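Local coordinates for envelope glycoprotein E (Human herpesvirus 1, PDB 2GIY) that pairs with gI to form a heterodimer that binds the Fc part of host IgG and is required for cell-to-cell spread of the virus in epithelial cells, at residues V33-I38 with C148-N153; Y45-V50 with N107-C112; R94-S99 with V131-R136. All blocks are in the same frame, centred on the assembly; numbering follows the deposited sequence.

Overall arrangement
All three contacts, largely buried and mainly apolar, lie within the C-terminal domain of the gE ectodomain, an Ig V-type domain, and each also borders the second subunit. Contact 1 sets strand 34-39 against strand 144-152 through aliphatic and sulfur atoms. Contact 2 uses strand 45-54, the sheet neighbour of 144-152, to receive a proline turn; it lies about 16 Å from the chain centre (centre to centre), farther out than contacts 1 and 3. Contact 3 starts from strand 96-103, the next strand of that same sheet, and is chemically the most mixed: leucines meet at one end, an arginine and a valine at the other. Contacts 1 and 3 join where Ile35 packs on Val131.

Contact 1 (V33-I38 with C148-N153)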
loop_
_atom_site.group_PDB
_atom_site.type_symbol
_atom_site.label_atom_id
_atom_site.label_comp_id
_atom_site.label_asym_id
_atom_site.label_seq_id
_atom_site.Cartn_x
_atom_site.Cartn_y
_atom_site.Cartn_z
ATOM N N VAL A 33 -11.690 -6.967 0.411
ATOM C CA VAL A 33 -10.261 -6.731 0.317
ATOM C C VAL A 33 -9.755 -7.215 -1.034
ATOM O O VAL A 33 -10.174 -8.265 -1.522
ATOM C CB VAL A 33 -9.503 -7.495 1.427
ATOM C CG1 VAL A 33 -8.009 -7.222 1.330
ATOM C CG2 VAL A 33 -10.037 -7.085 2.793
ATOM N N SER A 34 -8.868 -6.434 -1.639
ATOM C CA SER A 34 -8.281 -6.795 -2.921
ATOM C C SER A 34 -6.792 -6.988 -2.686
ATOM O O SER A 34 -6.122 -6.120 -2.119
ATOM C CB SER A 34 -8.509 -5.686 -3.950
ATOM O OG SER A 34 -8.001 -6.071 -5.214
ATOM N N ILE A 35 -6.274 -8.129 -3.119
ATOM C CA ILE A 35 -4.863 -8.435 -2.930
ATOM C C ILE A 35 -4.254 -8.949 -4.226
ATOM O O ILE A 35 -4.751 -9.906 -4.814
ATOM C CB ILE A 35 -4.680 -9.520 -1.854
ATOM C CG1 ILE A 35 -5.225 -9.021 -0.513
ATOM C CG2 ILE A 35 -3.203 -9.890 -1.730
ATOM C CD1 ILE A 35 -5.353 -10.110 0.520
ATOM N N HIS A 36 -3.170 -8.314 -4.654
ATOM C CA HIS A 36 -2.479 -8.711 -5.869
ATOM C C HIS A 36 -1.049 -9.078 -5.520
ATOM O O HIS A 36 -0.410 -8.423 -4.700
ATOM C CB HIS A 36 -2.479 -7.564 -6.881
ATOM C CG HIS A 36 -3.837 -7.229 -7.412
ATOM N ND1 HIS A 36 -4.314 -7.725 -8.606
ATOM C CD2 HIS A 36 -4.830 -6.465 -6.898
ATOM C CE1 HIS A 36 -5.542 -7.280 -8.805
ATOM N NE2 HIS A 36 -5.878 -6.513 -7.784
ATOM N N ALA A 37 -0.553 -10.139 -6.141
ATOM C CA ALA A 37 0.812 -10.575 -5.900
ATOM C C ALA A 37 1.534 -10.625 -7.237
ATOM O O ALA A 37 0.989 -11.118 -8.225
ATOM C CB ALA A 37 0.818 -11.952 -5.236
ATOM N N ILE A 38 2.752 -10.095 -7.270
ATOM C CA ILE A 38 3.550 -10.097 -8.488
ATOM C C ILE A 38 4.910 -10.716 -8.186
ATOM O O ILE A 38 5.692 -10.159 -7.417
ATOM C CB ILE A 38 3.772 -8.663 -9.034
ATOM C CG1 ILE A 38 2.429 -8.008 -9.360
ATOM C CG2 ILE A 38 4.644 -8.713 -10.284
ATOM C CD1 ILE A 38 2.549 -6.608 -9.943
ATOM N N CYS A 148 -5.777 -7.647 8.165
ATOM C CA CYS A 148 -5.510 -8.684 7.187
ATOM C C CYS A 148 -4.028 -8.522 6.888
ATOM O O CYS A 148 -3.594 -7.453 6.456
ATOM C CB CYS A 148 -6.340 -8.473 5.920
ATOM S SG CYS A 148 -6.078 -9.784 4.689
ATOM N N VAL A 149 -3.250 -9.570 7.151
ATOM C CA VAL A 149 -1.813 -9.524 6.933
ATOM C C VAL A 149 -1.365 -10.588 5.940
ATOM O O VAL A 149 -1.738 -11.754 6.055
ATOM C CB VAL A 149 -1.047 -9.748 8.259
ATOM C CG1 VAL A 149 0.447 -9.564 8.036
ATOM C CG2 VAL A 149 -1.562 -8.784 9.328
ATOM N N VAL A 150 -0.560 -10.186 4.966
ATOM C CA VAL A 150 -0.080 -11.141 3.985
ATOM C C VAL A 150 1.400 -11.436 4.145
ATOM O O VAL A 150 2.241 -10.541 4.033
ATOM C CB VAL A 150 -0.326 -10.649 2.548
ATOM C CG1 VAL A 150 0.108 -11.724 1.549
ATOM C CG2 VAL A 150 -1.804 -10.315 2.358
ATOM N N TYR A 151 1.710 -12.701 4.408
ATOM C CA TYR A 151 3.090 -13.133 4.546
ATOM C C TYR A 151 3.540 -13.842 3.282
ATOM O O TYR A 151 2.747 -14.500 2.610
ATOM C CB TYR A 151 3.267 -14.131 5.694
ATOM C CG TYR A 151 3.035 -13.584 7.078
ATOM C CD1 TYR A 151 1.743 -13.406 7.569
ATOM C CD2 TYR A 151 4.109 -13.255 7.903
ATOM C CE1 TYR A 151 1.524 -12.912 8.857
ATOM C CE2 TYR A 151 3.903 -12.760 9.192
ATOM C CZ TYR A 151 2.609 -12.593 9.661
ATOM O OH TYR A 151 2.398 -12.117 10.937
ATOM N N VAL A 152 4.818 -13.683 2.967
ATOM C CA VAL A 152 5.443 -14.367 1.843
ATOM C C VAL A 152 6.734 -14.872 2.477
ATOM O O VAL A 152 7.537 -14.080 2.968
ATOM C CB VAL A 152 5.776 -13.426 0.680
ATOM C CG1 VAL A 152 6.675 -14.152 -0.321
ATOM C CG2 VAL A 152 4.490 -12.963 -0.003
ATOM N N ASN A 153 6.914 -16.188 2.490
ATOM C CA ASN A 153 8.093 -16.793 3.102
ATOM C C ASN A 153 8.238 -16.332 4.549
ATOM O O ASN A 153 9.330 -15.991 5.004
ATOM C CB ASN A 153 9.359 -16.451 2.314
ATOM C CG ASN A 153 9.362 -17.071 0.933
ATOM O OD1 ASN A 153 8.828 -18.167 0.732
ATOM N ND2 ASN A 153 9.972 -16.385 -0.023
#
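Ile35 reaches across to Val150 and Cys148 mainly with its CD1 methyl. Ile35 CD1 lies 4.0 Å from Val150 CG2 and 4.2 Å from Cys148 SG. With CG1 anti to the carbonyl carbon (chi1 -61°) and chi2 close to fully extended, CD1 is carried well out from the strand; Ile35 and Val150 then slide past each other in opposite directions, and a looser second approach brings Ile35 CG2 to 4.3 Å from Val150 CG2. This is the interior of an Ig V-type beta sandwich, in which Cys148 probably corresponds to the cysteine of strand F. Its sulfur meets an isoleucine methyl here. Met15 of strand 11-16 covers Val150 and Val33, and Trp51 closes over Val33 and Cys148. Toward Ala37 the two segments diverge: although its CB points to the opposing strand, Ala37 CB stays 6.5 Å from Val152 CG2, and both Ala37 and Ile38 are partly exposed. Ile181 of the second subunit packs on both Ala37 and Ile35, while His36 ND1 makes a weak hydrogen bond to Pro178 O of that subunit.

Contact 2 (Y45-V50 with N107-C112)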
loop_
_atom_site.group_PDB
_atom_site.type_symbol
_atom_site.label_atom_id
_atom_site.label_comp_id
_atom_site.label_asym_id
_atom_site.label_seq_id
_atom_site.Cartn_x
_atom_site.Cartn_y
_atom_site.Cartn_z
ATOM N N TYR A 45 7.845 -19.746 -3.600
ATOM C CA TYR A 45 7.563 -19.106 -2.325
ATOM C C TYR A 45 6.290 -19.639 -1.690
ATOM O O TYR A 45 5.481 -20.304 -2.340
ATOM C CB TYR A 45 7.446 -17.581 -2.494
ATOM C CG TYR A 45 6.270 -17.101 -3.330
ATOM C CD1 TYR A 45 6.347 -17.049 -4.725
ATOM C CD2 TYR A 45 5.087 -16.672 -2.721
ATOM C CE1 TYR A 45 5.274 -16.578 -5.494
ATOM C CE2 TYR A 45 4.009 -16.203 -3.480
ATOM C CZ TYR A 45 4.110 -16.159 -4.862
ATOM O OH TYR A 45 3.044 -15.702 -5.608
ATOM N N SER A 46 6.131 -19.354 -0.401
ATOM C CA SER A 46 4.934 -19.751 0.324
ATOM C C SER A 46 4.217 -18.447 0.645
ATOM O O SER A 46 4.833 -17.382 0.653
ATOM C CB SER A 46 5.296 -20.475 1.622
ATOM O OG SER A 46 5.923 -19.593 2.538
ATOM N N MET A 47 2.916 -18.517 0.886
ATOM C CA MET A 47 2.163 -17.313 1.216
ATOM C C MET A 47 1.095 -17.641 2.237
ATOM O O MET A 47 0.538 -18.740 2.233
ATOM C CB MET A 47 1.513 -16.714 -0.041
ATOM C CG MET A 47 0.765 -15.410 0.212
ATOM S SD MET A 47 0.168 -14.606 -1.294
ATOM C CE MET A 47 -1.404 -15.446 -1.523
ATOM N N ASP A 48 0.830 -16.691 3.129
ATOM C CA ASP A 48 -0.199 -16.860 4.142
ATOM C C ASP A 48 -1.010 -15.573 4.248
ATOM O O ASP A 48 -0.447 -14.493 4.425
ATOM C CB ASP A 48 0.425 -17.170 5.508
ATOM C CG ASP A 48 1.242 -18.442 5.505
ATOM O OD1 ASP A 48 0.641 -19.532 5.427
ATOM O OD2 ASP A 48 2.486 -18.347 5.579
ATOM N N VAL A 49 -2.327 -15.681 4.108
ATOM C CA VAL A 49 -3.194 -14.518 4.248
ATOM C C VAL A 49 -3.813 -14.724 5.621
ATOM O O VAL A 49 -4.599 -15.647 5.832
ATOM C CB VAL A 49 -4.275 -14.474 3.157
ATOM C CG1 VAL A 49 -5.241 -13.319 3.424
ATOM C CG2 VAL A 49 -3.614 -14.301 1.788
ATOM N N VAL A 50 -3.443 -13.861 6.556
ATOM C CA VAL A 50 -3.897 -13.987 7.932
ATOM C C VAL A 50 -4.839 -12.896 8.394
ATOM O O VAL A 50 -4.587 -11.713 8.163
ATOM C CB VAL A 50 -2.680 -13.993 8.900
ATOM C CG1 VAL A 50 -3.153 -14.075 10.343
ATOM C CG2 VAL A 50 -1.752 -15.153 8.571
ATOM N N ASN A 107 3.054 -20.603 -11.254
ATOM C CA ASN A 107 2.082 -21.356 -10.452
ATOM C C ASN A 107 1.627 -20.345 -9.396
ATOM O O ASN A 107 1.880 -20.514 -8.204
ATOM C CB ASN A 107 2.735 -22.579 -9.787
ATOM C CG ASN A 107 1.727 -23.470 -9.057
ATOM O OD1 ASN A 107 0.647 -23.765 -9.574
ATOM N ND2 ASN A 107 2.088 -23.918 -7.859
ATOM N N PRO A 108 0.954 -19.265 -9.843
ATOM C CA PRO A 108 0.439 -18.171 -9.013
ATOM C C PRO A 108 -0.649 -18.570 -8.025
ATOM O O PRO A 108 -1.511 -19.388 -8.336
ATOM C CB PRO A 108 -0.056 -17.164 -10.044
ATOM C CG PRO A 108 -0.558 -18.036 -11.125
ATOM C CD PRO A 108 0.527 -19.084 -11.243
ATOM N N PRO A 109 -0.627 -17.954 -6.831
ATOM C CA PRO A 109 -1.520 -18.126 -5.685
ATOM C C PRO A 109 -2.826 -18.873 -5.806
ATOM O O PRO A 109 -2.985 -19.939 -5.206
ATOM C CB PRO A 109 -1.677 -16.708 -5.178
ATOM C CG PRO A 109 -0.234 -16.270 -5.228
ATOM C CD PRO A 109 0.244 -16.785 -6.596
ATOM N N PRO A 110 -3.788 -18.353 -6.574
ATOM C CA PRO A 110 -4.986 -19.191 -6.578
ATOM C C PRO A 110 -4.581 -20.659 -6.742
ATOM O O PRO A 110 -4.965 -21.527 -5.954
ATOM C CB PRO A 110 -5.774 -18.680 -7.790
ATOM C CG PRO A 110 -5.281 -17.284 -7.976
ATOM C CD PRO A 110 -3.803 -17.383 -7.677
ATOM N N ARG A 111 -3.774 -20.919 -7.763
ATOM C CA ARG A 111 -3.361 -22.282 -8.064
ATOM C C ARG A 111 -2.514 -22.978 -7.009
ATOM O O ARG A 111 -2.531 -24.207 -6.918
ATOM C CB ARG A 111 -2.650 -22.324 -9.419
ATOM C CG ARG A 111 -3.534 -21.867 -10.578
ATOM C CD ARG A 111 -2.968 -22.299 -11.929
ATOM N NE ARG A 111 -3.070 -23.743 -12.143
ATOM C CZ ARG A 111 -4.192 -24.381 -12.471
ATOM N NH1 ARG A 111 -5.326 -23.708 -12.632
ATOM N NH2 ARG A 111 -4.184 -25.700 -12.637
ATOM N N CYS A 112 -1.792 -22.213 -6.202
ATOM C CA CYS A 112 -0.954 -22.821 -5.177
ATOM C C CYS A 112 -1.623 -22.871 -3.804
ATOM O O CYS A 112 -0.957 -23.073 -2.791
ATOM C CB CYS A 112 0.395 -22.095 -5.101
ATOM S SG CYS A 112 0.316 -20.316 -4.720
#
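Tyr45 and Met47 both meet the ring of Pro109, from directions about at right angles, and the apolar part of the contact is the work of these three residues. The methyl of Met47 makes the methionine's share: Met47 CE stands 3.9 Å from Pro109 CB and about as close to Pro109 CG. An extended chi1 and chi2 carry the sulfur away from the strand, and the bend at chi3 (86°) then swings CE onto the proline. Tyr45 arrives with the far end of its ring, its CZ lying 4.3 Å from Pro109 CD. Both side chains cross the proline at about a right angle.

The second kind of interaction is a close carbon-oxygen approach. Tyr45 OH sits 3.2 Å from Pro109 CD and only slightly farther from Pro109 CG, so the hydroxyl oxygen rests against two ring methylenes. CG of Tyr45 lies between the backbone N and the carbonyl carbon (chi1 66°), a placing that turns the ring out across the strand, so that its hydroxyl reaches Pro109.

Backbone bonds shape the proline side. Arg111 N to Pro108 O and Cys112 N to Pro109 O are weak bonds spanning three residues, and the phi of Pro109, -13°, is consistent with some strain there.

Covalent and polar links then fix the turn to the sheet. Cys112 forms a disulfide with Cys103, which pairs by backbone hydrogen bonding with Tyr45, and Asn107 ND2 bonds to Gly102 O. The turn 109-112 is thus part of the connection of the antiparallel pair 96-103 and 113-118 at the edge of the Ig V-type sheet, closed by the Cys103-Cys112 disulfide and folded back beside strand 45-54, with Ile181 of the second subunit packing on Met47 and Pro109.

Contact 3 (R94-S99 with V131-R136); sequences RLAVRS and VNLEFR
Leu95 and Leu133 cross obliquely, Leu95 CD2 resting 4.0 Å from Leu133 CD1. They bridge the two sheets of the Ig V-type fold, and Leu95 belongs, with Ala96, to a classic beta bulge opposite Trp51. That bulge lets two consecutive residues serve one partner: while CD1 of Leu133 takes Leu95, its other branch, CD2, lies 4.5 Å from Ala96 CB. CG of Leu133 is anti to the carbonyl carbon (chi1 -60°), which aims the fork at the bulge.

Farther along the strand, Arg98 gives the contact a different character. Its CB points toward Val131, yet Arg98 CB and CG stay 5.0 and 5.2 Å from Val131 CG1. Arg98 CD is the first atom to touch, 4.3 Å from Val131 CG1. A turn at chi3 (-85°) follows, and NE beyond it donates a hydrogen bond to Ser130 O, while the guanidinium makes a cation-pi contact with Trp126. The aliphatic stem thus packs on the valine while the charged tip is taken up next door, and Val131 O in turn accepts from Trp51 NE1.

On the outer side of strand 133-135, Arg136 grips Glu134 side-on: its NE at 3.0 Å and NH2 at 2.9 Å both bond to the single atom Glu134 OE1, approaching from the same face of the carboxylate.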
loop_
_atom_site.group_PDB
_atom_site.type_symbol
_atom_site.label_atom_id
_atom_site.label_comp_id
_atom_site.label_asym_id
_atom_site.label_seq_id
_atom_site.Cartn_x
_atom_site.Cartn_y
_atom_site.Cartn_z
ATOM N N ARG A 94 -5.124 -16.689 15.855
ATOM C CA ARG A 94 -5.333 -16.040 14.566
ATOM C C ARG A 94 -6.756 -16.406 14.156
ATOM O O ARG A 94 -7.115 -17.584 14.147
ATOM C CB ARG A 94 -4.326 -16.551 13.531
ATOM C CG ARG A 94 -2.897 -16.122 13.817
ATOM C CD ARG A 94 -1.907 -16.724 12.833
ATOM N NE ARG A 94 -1.840 -18.178 12.942
ATOM C CZ ARG A 94 -0.993 -18.941 12.257
ATOM N NH1 ARG A 94 -0.134 -18.387 11.410
ATOM N NH2 ARG A 94 -1.004 -20.258 12.417
ATOM N N LEU A 95 -7.566 -15.400 13.837
ATOM C CA LEU A 95 -8.960 -15.617 13.458
ATOM C C LEU A 95 -9.113 -16.555 12.264
ATOM O O LEU A 95 -9.968 -17.443 12.258
ATOM C CB LEU A 95 -9.636 -14.276 13.137
ATOM C CG LEU A 95 -11.113 -14.370 12.729
ATOM C CD1 LEU A 95 -11.954 -14.800 13.926
ATOM C CD2 LEU A 95 -11.596 -13.029 12.198
ATOM N N ALA A 96 -8.290 -16.348 11.246
ATOM C CA ALA A 96 -8.349 -17.186 10.060
ATOM C C ALA A 96 -7.041 -17.095 9.305
ATOM O O ALA A 96 -6.340 -16.083 9.377
ATOM C CB ALA A 96 -9.505 -16.748 9.164
ATOM N N VAL A 97 -6.713 -18.160 8.585
ATOM C CA VAL A 97 -5.489 -18.204 7.803
ATOM C C VAL A 97 -5.698 -19.044 6.550
ATOM O O VAL A 97 -6.188 -20.171 6.627
ATOM C CB VAL A 97 -4.324 -18.854 8.589
ATOM C CG1 VAL A 97 -3.068 -18.872 7.728
ATOM C CG2 VAL A 97 -4.068 -18.102 9.894
ATOM N N ARG A 98 -5.359 -18.480 5.395
ATOM C CA ARG A 98 -5.445 -19.230 4.151
ATOM C C ARG A 98 -3.988 -19.340 3.718
ATOM O O ARG A 98 -3.299 -18.322 3.550
ATOM C CB ARG A 98 -6.287 -18.496 3.100
ATOM C CG ARG A 98 -6.723 -19.399 1.952
ATOM C CD ARG A 98 -7.690 -18.714 0.988
ATOM N NE ARG A 98 -9.096 -18.778 1.401
ATOM C CZ ARG A 98 -9.830 -19.890 1.427
ATOM N NH1 ARG A 98 -9.302 -21.053 1.076
ATOM N NH2 ARG A 98 -11.110 -19.835 1.767
ATOM N N SER A 99 -3.511 -20.572 3.563
ATOM C CA SER A 99 -2.120 -20.802 3.196
ATOM C C SER A 99 -1.935 -21.308 1.778
ATOM O O SER A 99 -2.793 -22.001 1.234
ATOM C CB SER A 99 -1.485 -21.784 4.181
ATOM O OG SER A 99 -1.576 -21.279 5.503
ATOM N N VAL A 131 -10.424 -14.684 0.072
ATOM C CA VAL A 131 -9.700 -14.280 1.273
ATOM C C VAL A 131 -10.579 -13.365 2.113
ATOM O O VAL A 131 -10.199 -12.957 3.213
ATOM C CB VAL A 131 -8.382 -13.538 0.934
ATOM C CG1 VAL A 131 -7.405 -14.495 0.281
ATOM C CG2 VAL A 131 -8.659 -12.360 0.021
ATOM N N ASN A 132 -11.760 -13.040 1.596
ATOM C CA ASN A 132 -12.675 -12.174 2.328
ATOM C C ASN A 132 -13.467 -12.925 3.382
ATOM O O ASN A 132 -13.701 -14.127 3.269
ATOM C CB ASN A 132 -13.641 -11.478 1.370
ATOM C CG ASN A 132 -12.985 -10.354 0.610
ATOM O OD1 ASN A 132 -12.489 -9.397 1.207
ATOM N ND2 ASN A 132 -12.974 -10.458 -0.712
ATOM N N LEU A 133 -13.871 -12.198 4.416
ATOM C CA LEU A 133 -14.652 -12.766 5.506
ATOM C C LEU A 133 -16.117 -12.412 5.315
ATOM O O LEU A 133 -16.442 -11.295 4.917
ATOM C CB LEU A 133 -14.196 -12.189 6.849
ATOM C CG LEU A 133 -12.745 -12.403 7.277
ATOM C CD1 LEU A 133 -12.505 -11.664 8.592
ATOM C CD2 LEU A 133 -12.463 -13.893 7.432
ATOM N N GLU A 134 -16.997 -13.361 5.613
ATOM C CA GLU A 134 -18.423 -13.117 5.502
ATOM C C GLU A 134 -19.072 -13.222 6.871
ATOM O O GLU A 134 -18.770 -14.135 7.640
ATOM C CB GLU A 134 -19.077 -14.115 4.545
ATOM C CG GLU A 134 -18.982 -13.710 3.089
ATOM C CD GLU A 134 -19.854 -14.564 2.194
ATOM O OE1 GLU A 134 -20.971 -14.921 2.624
ATOM O OE2 GLU A 134 -19.428 -14.865 1.060
ATOM N N PHE A 135 -19.955 -12.274 7.167
ATOM C CA PHE A 135 -20.677 -12.238 8.434
ATOM C C PHE A 135 -22.169 -12.422 8.166
ATOM O O PHE A 135 -22.787 -11.609 7.475
ATOM C CB PHE A 135 -20.445 -10.898 9.143
ATOM C CG PHE A 135 -19.005 -10.639 9.504
ATOM C CD1 PHE A 135 -18.074 -10.306 8.525
ATOM C CD2 PHE A 135 -18.583 -10.725 10.829
ATOM C CE1 PHE A 135 -16.741 -10.060 8.861
ATOM C CE2 PHE A 135 -17.252 -10.481 11.173
ATOM C CZ PHE A 135 -16.331 -10.148 10.185
ATOM N N ARG A 136 -22.737 -13.496 8.705
ATOM C CA ARG A 136 -24.157 -13.797 8.530
ATOM C C ARG A 136 -24.905 -13.449 9.812
ATOM O O ARG A 136 -24.451 -13.785 10.906
ATOM C CB ARG A 136 -24.357 -15.287 8.214
ATOM C CG ARG A 136 -23.960 -15.720 6.801
ATOM C CD ARG A 136 -22.461 -15.599 6.542
ATOM N NE ARG A 136 -22.116 -16.030 5.185
ATOM C CZ ARG A 136 -22.096 -17.297 4.779
ATOM N NH1 ARG A 136 -22.395 -18.274 5.626
ATOM N NH2 ARG A 136 -21.792 -17.589 3.520
#